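Local structure of haloacid dehalogenase-like hydrolase (Bacteroides thetaiotaomicron, 2RBK) at residues A[7-15]-A[49-57]; A[102-113]-A[145-154]. The protein is probably a magnesium-dependent phosphatase of the haloacid dehalogenase superfamily. One frame throughout, in Å; residues are numbered along the deposited sequence. Where two conformers were deposited one is given.

How the contacts relate
Contact 1 and contact 2 are both mostly buried, but they belong to different parts of the fold. Contact 1 (7-15 with 49-57) lies at the active site, where the loop after strand 4-7 meets the start of helix 54-58. Contact 2 (102-113 with 145-154) joins two strands of a separate antiparallel sheet. The first has no clear hydrogen bond across it; aliphatic packing holds it, and the polar groups of 7-15 largely serve the magnesium ion and the vanadium group. The second is a backbone hydrogen-bond ladder, with charge and water at one end. The centres are about 21 Å apart. The segments still touch, where Ile-49 CG2 packs on Ile-112 CD1 at 3.9 Å.

Contact 1: residues A[7-15]-A[49-57]; sequences FDIDGTLVS and IINNLSELQ. With MG (magnesium ion), chain B; VN4 (oxido(dioxo)vanadium), chain C.
The side-chain amide of Asn-52 has CG2 of Val-14 above one face, 4.0 Å from its CG. CG2 of Ile-9 approaches obliquely from that same side, 3.6 Å from ND2. The side chains of Asp-10 and Asn-52 cross at about a right angle, with the carboxylate and amide planes 43° apart. Asn-52 ND2 is 3.5 Å from Asp-10 OD1, while Asp-10 OD2 makes a salt bridge with Arg-45. Asn-52 OD1 is buried by the contact and has no partner in the model.

Ile-9 carries most of the aliphatic packing. CG1 lies beside its own backbone N (chi1 -59°), and the chain then runs extended. This brings CD1 to 3.8 Å from Leu-53 CD1, with CG2 of Ile-50 also touching it. Leu-13 CD1 packs against Leu-56 CD1. An alanine in place of this isoleucine would lack CG1, CG2 and CD1, which would probably open a gap against Leu-53 and Ile-50 and leave the Asn-52 amide freer to turn.

The same loop builds the active site. Asp-8 OD2 and water 3 lie on opposite sides of the vanadium, with OD2 at 2.0 Å. Asp-8 OD1 and Asp-10 O bind the magnesium ion, as does Asp-211. Thr-12 OG1 donates to the anti lone pair of Asp-8 OD1. Backbone N of Ile-9 and of Asp-10 donate to vanadate O1, the latter at 3.0 Å and 162°. Asp-8, Asp-10 and Thr-12 fit the DxDx(T/V) motif of the haloacid dehalogenase superfamily, here shaped around a trigonal-bipyramidal vanadate.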
# COMPACT_ATOMS: atom_id res chain seq x y z
N PHE A 7 -4.28 -1.79 8.16
CA PHE A 7 -3.30 -0.72 8.34
C PHE A 7 -2.46 -0.54 7.07
O PHE A 7 -1.74 -1.45 6.66
CB PHE A 7 -2.34 -1.03 9.46
CG PHE A 7 -2.97 -1.07 10.82
CD1 PHE A 7 -3.35 -2.26 11.40
CD2 PHE A 7 -3.21 0.11 11.53
CE1 PHE A 7 -3.92 -2.30 12.66
CE2 PHE A 7 -3.80 0.06 12.78
CZ PHE A 7 -4.15 -1.14 13.35
N ASP A 8 -2.48 0.69 6.53
CA ASP A 8 -1.40 1.11 5.66
C ASP A 8 -0.09 1.08 6.42
O ASP A 8 -0.06 1.17 7.64
CB ASP A 8 -1.70 2.52 5.18
CG ASP A 8 -0.65 3.13 4.33
OD1 ASP A 8 -0.24 4.27 4.62
OD2 ASP A 8 -0.22 2.47 3.34
N ILE A 9 1.03 0.95 5.68
CA ILE A 9 2.33 0.95 6.34
C ILE A 9 2.88 2.40 6.37
O ILE A 9 3.01 2.99 7.45
CB ILE A 9 3.37 0.03 5.69
CG1 ILE A 9 2.89 -1.41 5.65
CG2 ILE A 9 4.69 0.19 6.39
CD1 ILE A 9 3.81 -2.31 4.82
N ASP A 10 3.26 2.93 5.23
CA ASP A 10 4.07 4.16 5.22
C ASP A 10 3.23 5.38 5.60
O ASP A 10 2.23 5.70 4.97
CB ASP A 10 4.70 4.31 3.86
CG ASP A 10 5.62 3.16 3.57
OD1 ASP A 10 6.67 3.09 4.24
OD2 ASP A 10 5.25 2.30 2.73
N GLY A 11 3.60 6.07 6.65
CA GLY A 11 2.90 7.20 7.20
C GLY A 11 1.76 6.83 8.10
O GLY A 11 1.07 7.72 8.61
N THR A 12 1.54 5.54 8.35
CA THR A 12 0.40 5.05 9.15
C THR A 12 0.92 4.19 10.30
O THR A 12 0.69 4.52 11.47
CB THR A 12 -0.60 4.33 8.23
OG1 THR A 12 -1.09 5.26 7.27
CG2 THR A 12 -1.77 3.77 9.07
N LEU A 13 1.65 3.13 9.98
CA LEU A 13 2.42 2.37 10.96
C LEU A 13 3.84 2.90 11.11
O LEU A 13 4.29 3.04 12.23
CB LEU A 13 2.49 0.86 10.58
CG LEU A 13 1.15 0.14 10.66
CD1 LEU A 13 1.33 -1.27 10.07
CD2 LEU A 13 0.62 0.07 12.06
N VAL A 14 4.52 3.15 10.01
CA VAL A 14 5.93 3.57 10.00
C VAL A 14 6.03 5.03 9.66
O VAL A 14 5.55 5.49 8.63
CB VAL A 14 6.73 2.72 8.97
CG1 VAL A 14 8.22 3.19 8.94
CG2 VAL A 14 6.67 1.28 9.27
N SER A 15 6.67 5.80 10.57
CA SER A 15 6.85 7.21 10.39
C SER A 15 7.78 7.55 9.24
O SER A 15 8.88 6.99 9.17
CB SER A 15 7.44 7.76 11.68
OG SER A 15 7.82 9.12 11.51
N ILE A 49 9.58 -5.70 -0.81
CA ILE A 49 10.18 -4.51 -0.21
C ILE A 49 9.52 -4.17 1.13
O ILE A 49 9.74 -3.08 1.64
CB ILE A 49 10.20 -3.30 -1.16
CG1 ILE A 49 8.83 -2.71 -1.43
CG2 ILE A 49 10.94 -3.67 -2.44
CD1 ILE A 49 8.84 -1.45 -2.26
N ILE A 50 8.77 -5.10 1.73
CA ILE A 50 8.24 -4.88 3.09
C ILE A 50 9.34 -5.27 4.06
O ILE A 50 9.41 -6.41 4.57
CB ILE A 50 6.92 -5.62 3.32
CG1 ILE A 50 5.87 -5.16 2.36
CG2 ILE A 50 6.48 -5.41 4.78
CD1 ILE A 50 4.55 -5.89 2.44
N ASN A 51 10.25 -4.34 4.31
CA ASN A 51 11.46 -4.54 5.11
C ASN A 51 11.38 -3.73 6.40
O ASN A 51 12.39 -3.61 7.08
CB ASN A 51 12.73 -4.16 4.31
CG ASN A 51 12.84 -2.65 4.12
OD1 ASN A 51 11.87 -1.90 4.21
ND2 ASN A 51 14.05 -2.15 3.83
N ASN A 52 10.20 -3.21 6.74
CA ASN A 52 10.07 -2.20 7.82
C ASN A 52 9.06 -2.61 8.86
O ASN A 52 8.70 -1.80 9.71
CB ASN A 52 9.79 -0.84 7.18
CG ASN A 52 8.52 -0.79 6.34
OD1 ASN A 52 7.88 -1.84 6.12
ND2 ASN A 52 8.24 0.40 5.83
N LEU A 53 8.62 -3.91 8.88
CA LEU A 53 7.64 -4.39 9.78
C LEU A 53 8.15 -5.44 10.75
O LEU A 53 7.36 -6.10 11.44
CB LEU A 53 6.39 -4.96 9.09
CG LEU A 53 5.60 -3.97 8.25
CD1 LEU A 53 4.38 -4.73 7.70
CD2 LEU A 53 5.20 -2.77 9.07
N SER A 54 9.48 -5.64 10.88
CA SER A 54 9.98 -6.74 11.71
C SER A 54 9.50 -6.69 13.14
O SER A 54 9.30 -7.71 13.73
CB SER A 54 11.51 -6.82 11.66
OG SER A 54 12.12 -5.69 12.19
N GLU A 55 9.31 -5.51 13.70
CA GLU A 55 8.82 -5.49 15.07
C GLU A 55 7.47 -6.17 15.25
O GLU A 55 7.19 -6.91 16.22
CB GLU A 55 8.77 -4.05 15.59
CG GLU A 55 10.15 -3.44 15.63
CD GLU A 55 10.11 -1.94 15.54
OE1 GLU A 55 9.41 -1.43 14.64
OE2 GLU A 55 10.77 -1.26 16.29
N LEU A 56 6.60 -5.96 14.29
CA LEU A 56 5.28 -6.56 14.34
C LEU A 56 5.34 -8.06 13.95
O LEU A 56 4.65 -8.87 14.54
CB LEU A 56 4.29 -5.83 13.43
CG LEU A 56 4.08 -4.36 13.74
CD1 LEU A 56 3.13 -3.73 12.75
CD2 LEU A 56 3.59 -4.20 15.18
N GLN A 57 6.16 -8.33 12.91
CA GLN A 57 6.31 -9.68 12.40
C GLN A 57 6.96 -10.62 13.43
O GLN A 57 6.47 -11.74 13.63
CB GLN A 57 7.12 -9.71 11.12
CG GLN A 57 6.34 -9.00 9.98
CD GLN A 57 7.24 -8.74 8.79
OE1 GLN A 57 8.38 -8.41 8.97
NE2 GLN A 57 6.62 -8.79 7.61
MG MG B . 0.77 5.65 3.47
V VN4 C . 1.38 2.44 2.11
O1 VN4 C . 2.12 1.26 3.02
O2 VN4 C . 1.69 4.14 2.42
O3 VN4 C . 0.74 2.19 0.40
O HOH W 1 -0.79 5.65 2.08
O HOH W 2 1.81 7.24 2.61
O HOH W 3 3.17 2.17 1.00

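Contact 2: residues A[102-113]-A[145-154]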
# COMPACT_ATOMS: atom_id res chain seq x y z
N VAL A 102 11.87 8.70 -17.71
CA VAL A 102 11.67 8.49 -16.29
C VAL A 102 11.72 7.02 -15.97
O VAL A 102 11.45 6.14 -16.79
CB VAL A 102 10.37 9.12 -15.82
CG1 VAL A 102 10.33 10.62 -16.14
CG2 VAL A 102 9.19 8.50 -16.48
N PRO A 103 12.09 6.71 -14.72
CA PRO A 103 12.21 5.31 -14.34
C PRO A 103 10.85 4.69 -14.02
O PRO A 103 9.84 5.37 -13.76
CB PRO A 103 13.02 5.35 -13.04
CG PRO A 103 13.10 6.77 -12.62
CD PRO A 103 12.60 7.63 -13.73
N CYS A 104 10.85 3.35 -14.01
CA CYS A 104 9.64 2.61 -13.67
C CYS A 104 10.05 1.26 -13.07
O CYS A 104 10.93 0.59 -13.60
CB CYS A 104 8.77 2.41 -14.90
SG CYS A 104 7.11 1.76 -14.55
N ILE A 105 9.42 0.93 -11.96
CA ILE A 105 9.54 -0.38 -11.29
C ILE A 105 8.47 -1.29 -11.83
O ILE A 105 7.30 -0.91 -12.05
CB ILE A 105 9.45 -0.23 -9.77
CG1 ILE A 105 10.58 0.63 -9.22
CG2 ILE A 105 9.30 -1.53 -9.06
CD1 ILE A 105 10.35 1.10 -7.81
N PHE A 106 8.86 -2.55 -12.10
CA PHE A 106 7.96 -3.60 -12.58
C PHE A 106 8.00 -4.74 -11.61
O PHE A 106 9.08 -5.31 -11.39
CB PHE A 106 8.33 -4.06 -14.00
CG PHE A 106 8.17 -2.99 -15.05
CD1 PHE A 106 9.17 -2.05 -15.27
CD2 PHE A 106 7.02 -2.89 -15.81
CE1 PHE A 106 9.01 -1.08 -16.20
CE2 PHE A 106 6.89 -1.93 -16.77
CZ PHE A 106 7.89 -0.99 -16.96
N VAL A 107 6.87 -5.10 -11.02
CA VAL A 107 6.81 -6.10 -9.99
C VAL A 107 6.08 -7.34 -10.52
O VAL A 107 4.92 -7.23 -10.97
CB VAL A 107 6.09 -5.60 -8.70
CG1 VAL A 107 6.36 -6.61 -7.62
CG2 VAL A 107 6.51 -4.21 -8.33
N GLU A 108 6.73 -8.47 -10.45
CA GLU A 108 6.18 -9.78 -10.76
C GLU A 108 5.88 -10.48 -9.44
O GLU A 108 6.21 -10.00 -8.37
CB GLU A 108 7.17 -10.59 -11.57
CG GLU A 108 7.55 -9.95 -12.90
CD GLU A 108 8.78 -10.62 -13.46
OE1 GLU A 108 8.74 -11.67 -14.10
OE2 GLU A 108 9.87 -10.10 -13.19
N GLU A 109 5.25 -11.66 -9.51
CA GLU A 109 4.93 -12.36 -8.28
C GLU A 109 6.16 -12.63 -7.41
O GLU A 109 6.08 -12.47 -6.20
CB GLU A 109 4.22 -13.68 -8.64
CG GLU A 109 3.74 -14.38 -7.40
CD GLU A 109 2.90 -15.61 -7.52
OE1 GLU A 109 2.89 -16.22 -8.61
OE2 GLU A 109 2.21 -15.98 -6.51
N HIS A 110 7.23 -13.06 -8.08
CA HIS A 110 8.45 -13.45 -7.37
C HIS A 110 9.70 -12.78 -7.88
O HIS A 110 10.83 -13.26 -7.63
CB HIS A 110 8.66 -14.98 -7.45
CG HIS A 110 7.56 -15.78 -6.90
ND1 HIS A 110 7.17 -15.70 -5.57
CD2 HIS A 110 6.77 -16.69 -7.53
CE1 HIS A 110 6.15 -16.56 -5.39
NE2 HIS A 110 5.89 -17.16 -6.55
N ASN A 111 9.59 -11.60 -8.49
CA ASN A 111 10.75 -10.78 -8.86
C ASN A 111 10.32 -9.34 -8.87
O ASN A 111 9.13 -9.03 -9.03
CB ASN A 111 11.37 -11.12 -10.21
CG ASN A 111 12.05 -12.45 -10.21
OD1 ASN A 111 13.18 -12.55 -9.73
ND2 ASN A 111 11.40 -13.42 -10.78
N ILE A 112 11.28 -8.46 -8.72
CA ILE A 112 11.07 -7.03 -8.77
C ILE A 112 12.26 -6.42 -9.55
O ILE A 112 13.39 -6.83 -9.33
CB ILE A 112 10.86 -6.37 -7.40
CG1 ILE A 112 10.46 -4.91 -7.51
CG2 ILE A 112 12.05 -6.56 -6.48
CD1 ILE A 112 10.05 -4.23 -6.17
N SER A 113 11.96 -5.49 -10.42
CA SER A 113 12.97 -4.85 -11.27
C SER A 113 12.71 -3.39 -11.42
O SER A 113 11.58 -2.92 -11.30
CB SER A 113 12.92 -5.50 -12.66
OG SER A 113 12.95 -6.87 -12.66
N LYS A 145 7.17 -9.09 -19.28
CA LYS A 145 6.93 -9.78 -18.03
C LYS A 145 5.44 -9.83 -17.72
O LYS A 145 4.69 -8.97 -18.12
CB LYS A 145 7.64 -9.03 -16.88
CG LYS A 145 9.21 -9.06 -17.01
CD LYS A 145 9.83 -8.29 -15.86
CE LYS A 145 11.35 -8.42 -15.83
NZ LYS A 145 11.73 -9.69 -15.14
N GLU A 146 5.08 -10.80 -16.93
CA GLU A 146 3.76 -10.85 -16.32
C GLU A 146 3.80 -9.94 -15.06
O GLU A 146 4.36 -10.34 -14.03
CB GLU A 146 3.41 -12.31 -16.10
CG GLU A 146 3.54 -13.16 -17.35
CD GLU A 146 2.81 -12.83 -18.63
OE1 GLU A 146 1.60 -12.50 -18.50
OE2 GLU A 146 3.32 -12.89 -19.80
N VAL A 147 3.25 -8.78 -15.18
CA VAL A 147 3.44 -7.74 -14.19
C VAL A 147 2.17 -7.59 -13.34
O VAL A 147 1.07 -7.40 -13.89
CB VAL A 147 3.83 -6.44 -14.88
CG1 VAL A 147 3.97 -5.30 -13.89
CG2 VAL A 147 5.13 -6.62 -15.65
N ILE A 148 2.34 -7.61 -12.04
CA ILE A 148 1.27 -7.39 -11.07
C ILE A 148 1.12 -5.94 -10.73
O ILE A 148 -0.02 -5.41 -10.58
CB ILE A 148 1.50 -8.22 -9.81
CG1 ILE A 148 1.68 -9.71 -10.19
CG2 ILE A 148 0.40 -8.00 -8.81
CD1 ILE A 148 1.78 -10.65 -9.05
N GLN A 149 2.21 -5.18 -10.63
CA GLN A 149 2.17 -3.77 -10.33
C GLN A 149 3.34 -3.08 -11.05
O GLN A 149 4.43 -3.61 -11.11
CB GLN A 149 2.26 -3.49 -8.82
CG GLN A 149 2.19 -2.00 -8.47
CD GLN A 149 2.00 -1.82 -6.98
OE1 GLN A 149 0.83 -1.82 -6.53
NE2 GLN A 149 3.05 -1.71 -6.19
N MET A 150 3.06 -1.88 -11.59
CA MET A 150 4.11 -1.00 -12.09
C MET A 150 4.12 0.26 -11.29
O MET A 150 3.06 0.77 -10.93
CB MET A 150 3.86 -0.62 -13.54
CG MET A 150 3.71 -1.65 -14.51
SD MET A 150 3.25 -1.13 -16.13
CE MET A 150 1.64 -0.51 -16.24
N THR A 151 5.29 0.79 -11.06
CA THR A 151 5.46 2.04 -10.29
C THR A 151 6.28 3.03 -11.10
O THR A 151 7.53 3.05 -10.96
CB THR A 151 6.04 1.69 -8.92
OG1 THR A 151 5.12 0.79 -8.27
CG2 THR A 151 6.18 2.95 -8.10
N PRO A 152 5.63 3.78 -11.96
CA PRO A 152 6.32 4.83 -12.72
C PRO A 152 6.55 6.07 -11.88
O PRO A 152 5.72 6.50 -11.09
CB PRO A 152 5.31 5.14 -13.87
CG PRO A 152 3.99 4.85 -13.23
CD PRO A 152 4.21 3.63 -12.40
N PHE A 153 7.75 6.68 -12.09
CA PHE A 153 8.13 7.89 -11.38
C PHE A 153 7.68 9.06 -12.26
O PHE A 153 8.45 9.75 -12.94
CB PHE A 153 9.64 7.90 -11.11
CG PHE A 153 9.98 7.01 -9.95
CD1 PHE A 153 9.89 5.63 -10.15
CD2 PHE A 153 10.33 7.41 -8.67
CE1 PHE A 153 10.17 4.76 -9.13
CE2 PHE A 153 10.63 6.54 -7.63
CZ PHE A 153 10.50 5.18 -7.86
N ILE A 154 6.34 9.27 -12.30
CA ILE A 154 5.68 10.31 -13.14
C ILE A 154 4.96 11.29 -12.27
O ILE A 154 4.42 10.94 -11.23
CB ILE A 154 4.70 9.64 -14.14
CG1 ILE A 154 3.66 8.73 -13.49
CG2 ILE A 154 5.56 8.92 -15.20
CD1 ILE A 154 2.65 8.20 -14.47
O HOH W 4 6.97 -12.67 -15.84
O HOH W 5 4.05 -12.32 -12.08
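Ile-105 and Thr-151 form a hydrogen-bonded antiparallel pair. Thr-151 N reaches Ile-105 O at 2.8 Å, and Ile-105 N donates back to Thr-151 O. The ladder goes on with Phe-153 N to Pro-103 O and with Val-107 N to Gln-149 O. Ile-148 N donates to Val-107 O at 2.8 Å, and Gln-149 N reaches the same oxygen only weakly, which makes a classic beta bulge.

Apolar contacts line both faces. On the side of Cys-104, Phe-106, Met-150 and Pro-152, the sulfur of Cys-104 sits 3.9 Å from Pro-152 CB. Met-150 CG stands beside its backbone N (chi1 -56°), and the extended step to SD sets both atoms obliquely by the Phe-106 ring, SD 4.8 Å from the ring centroid, a Met-aromatic contact. On the other side, Ile-105 CD1 meets the edge of the Phe-153 ring, 3.9 Å from CE1.

Charge and water gather beyond the bulge. In one of its two deposited conformers, Lys-145 bends at chi4 (-83°), and NZ makes a salt bridge to Glu-108 OE2 at 2.7 Å, from above the carboxylate plane. Water 5 links Glu-109 N with Glu-146 O.

The sheet is consistent with a cap domain of this superfamily, and Gln-149 joins it to the core by donating to Gly-44 O of the vanadate pocket. Strand 104-107 lies between strands 112-115 and 149-152. Beyond the latter, the backbone of Met-150 is hydrogen-bonded to that of Val-181, in strand 180-182. Helix 87-100 packs on Met-150 and Pro-152, while helix 119-128 covers Ile-105 and Phe-153.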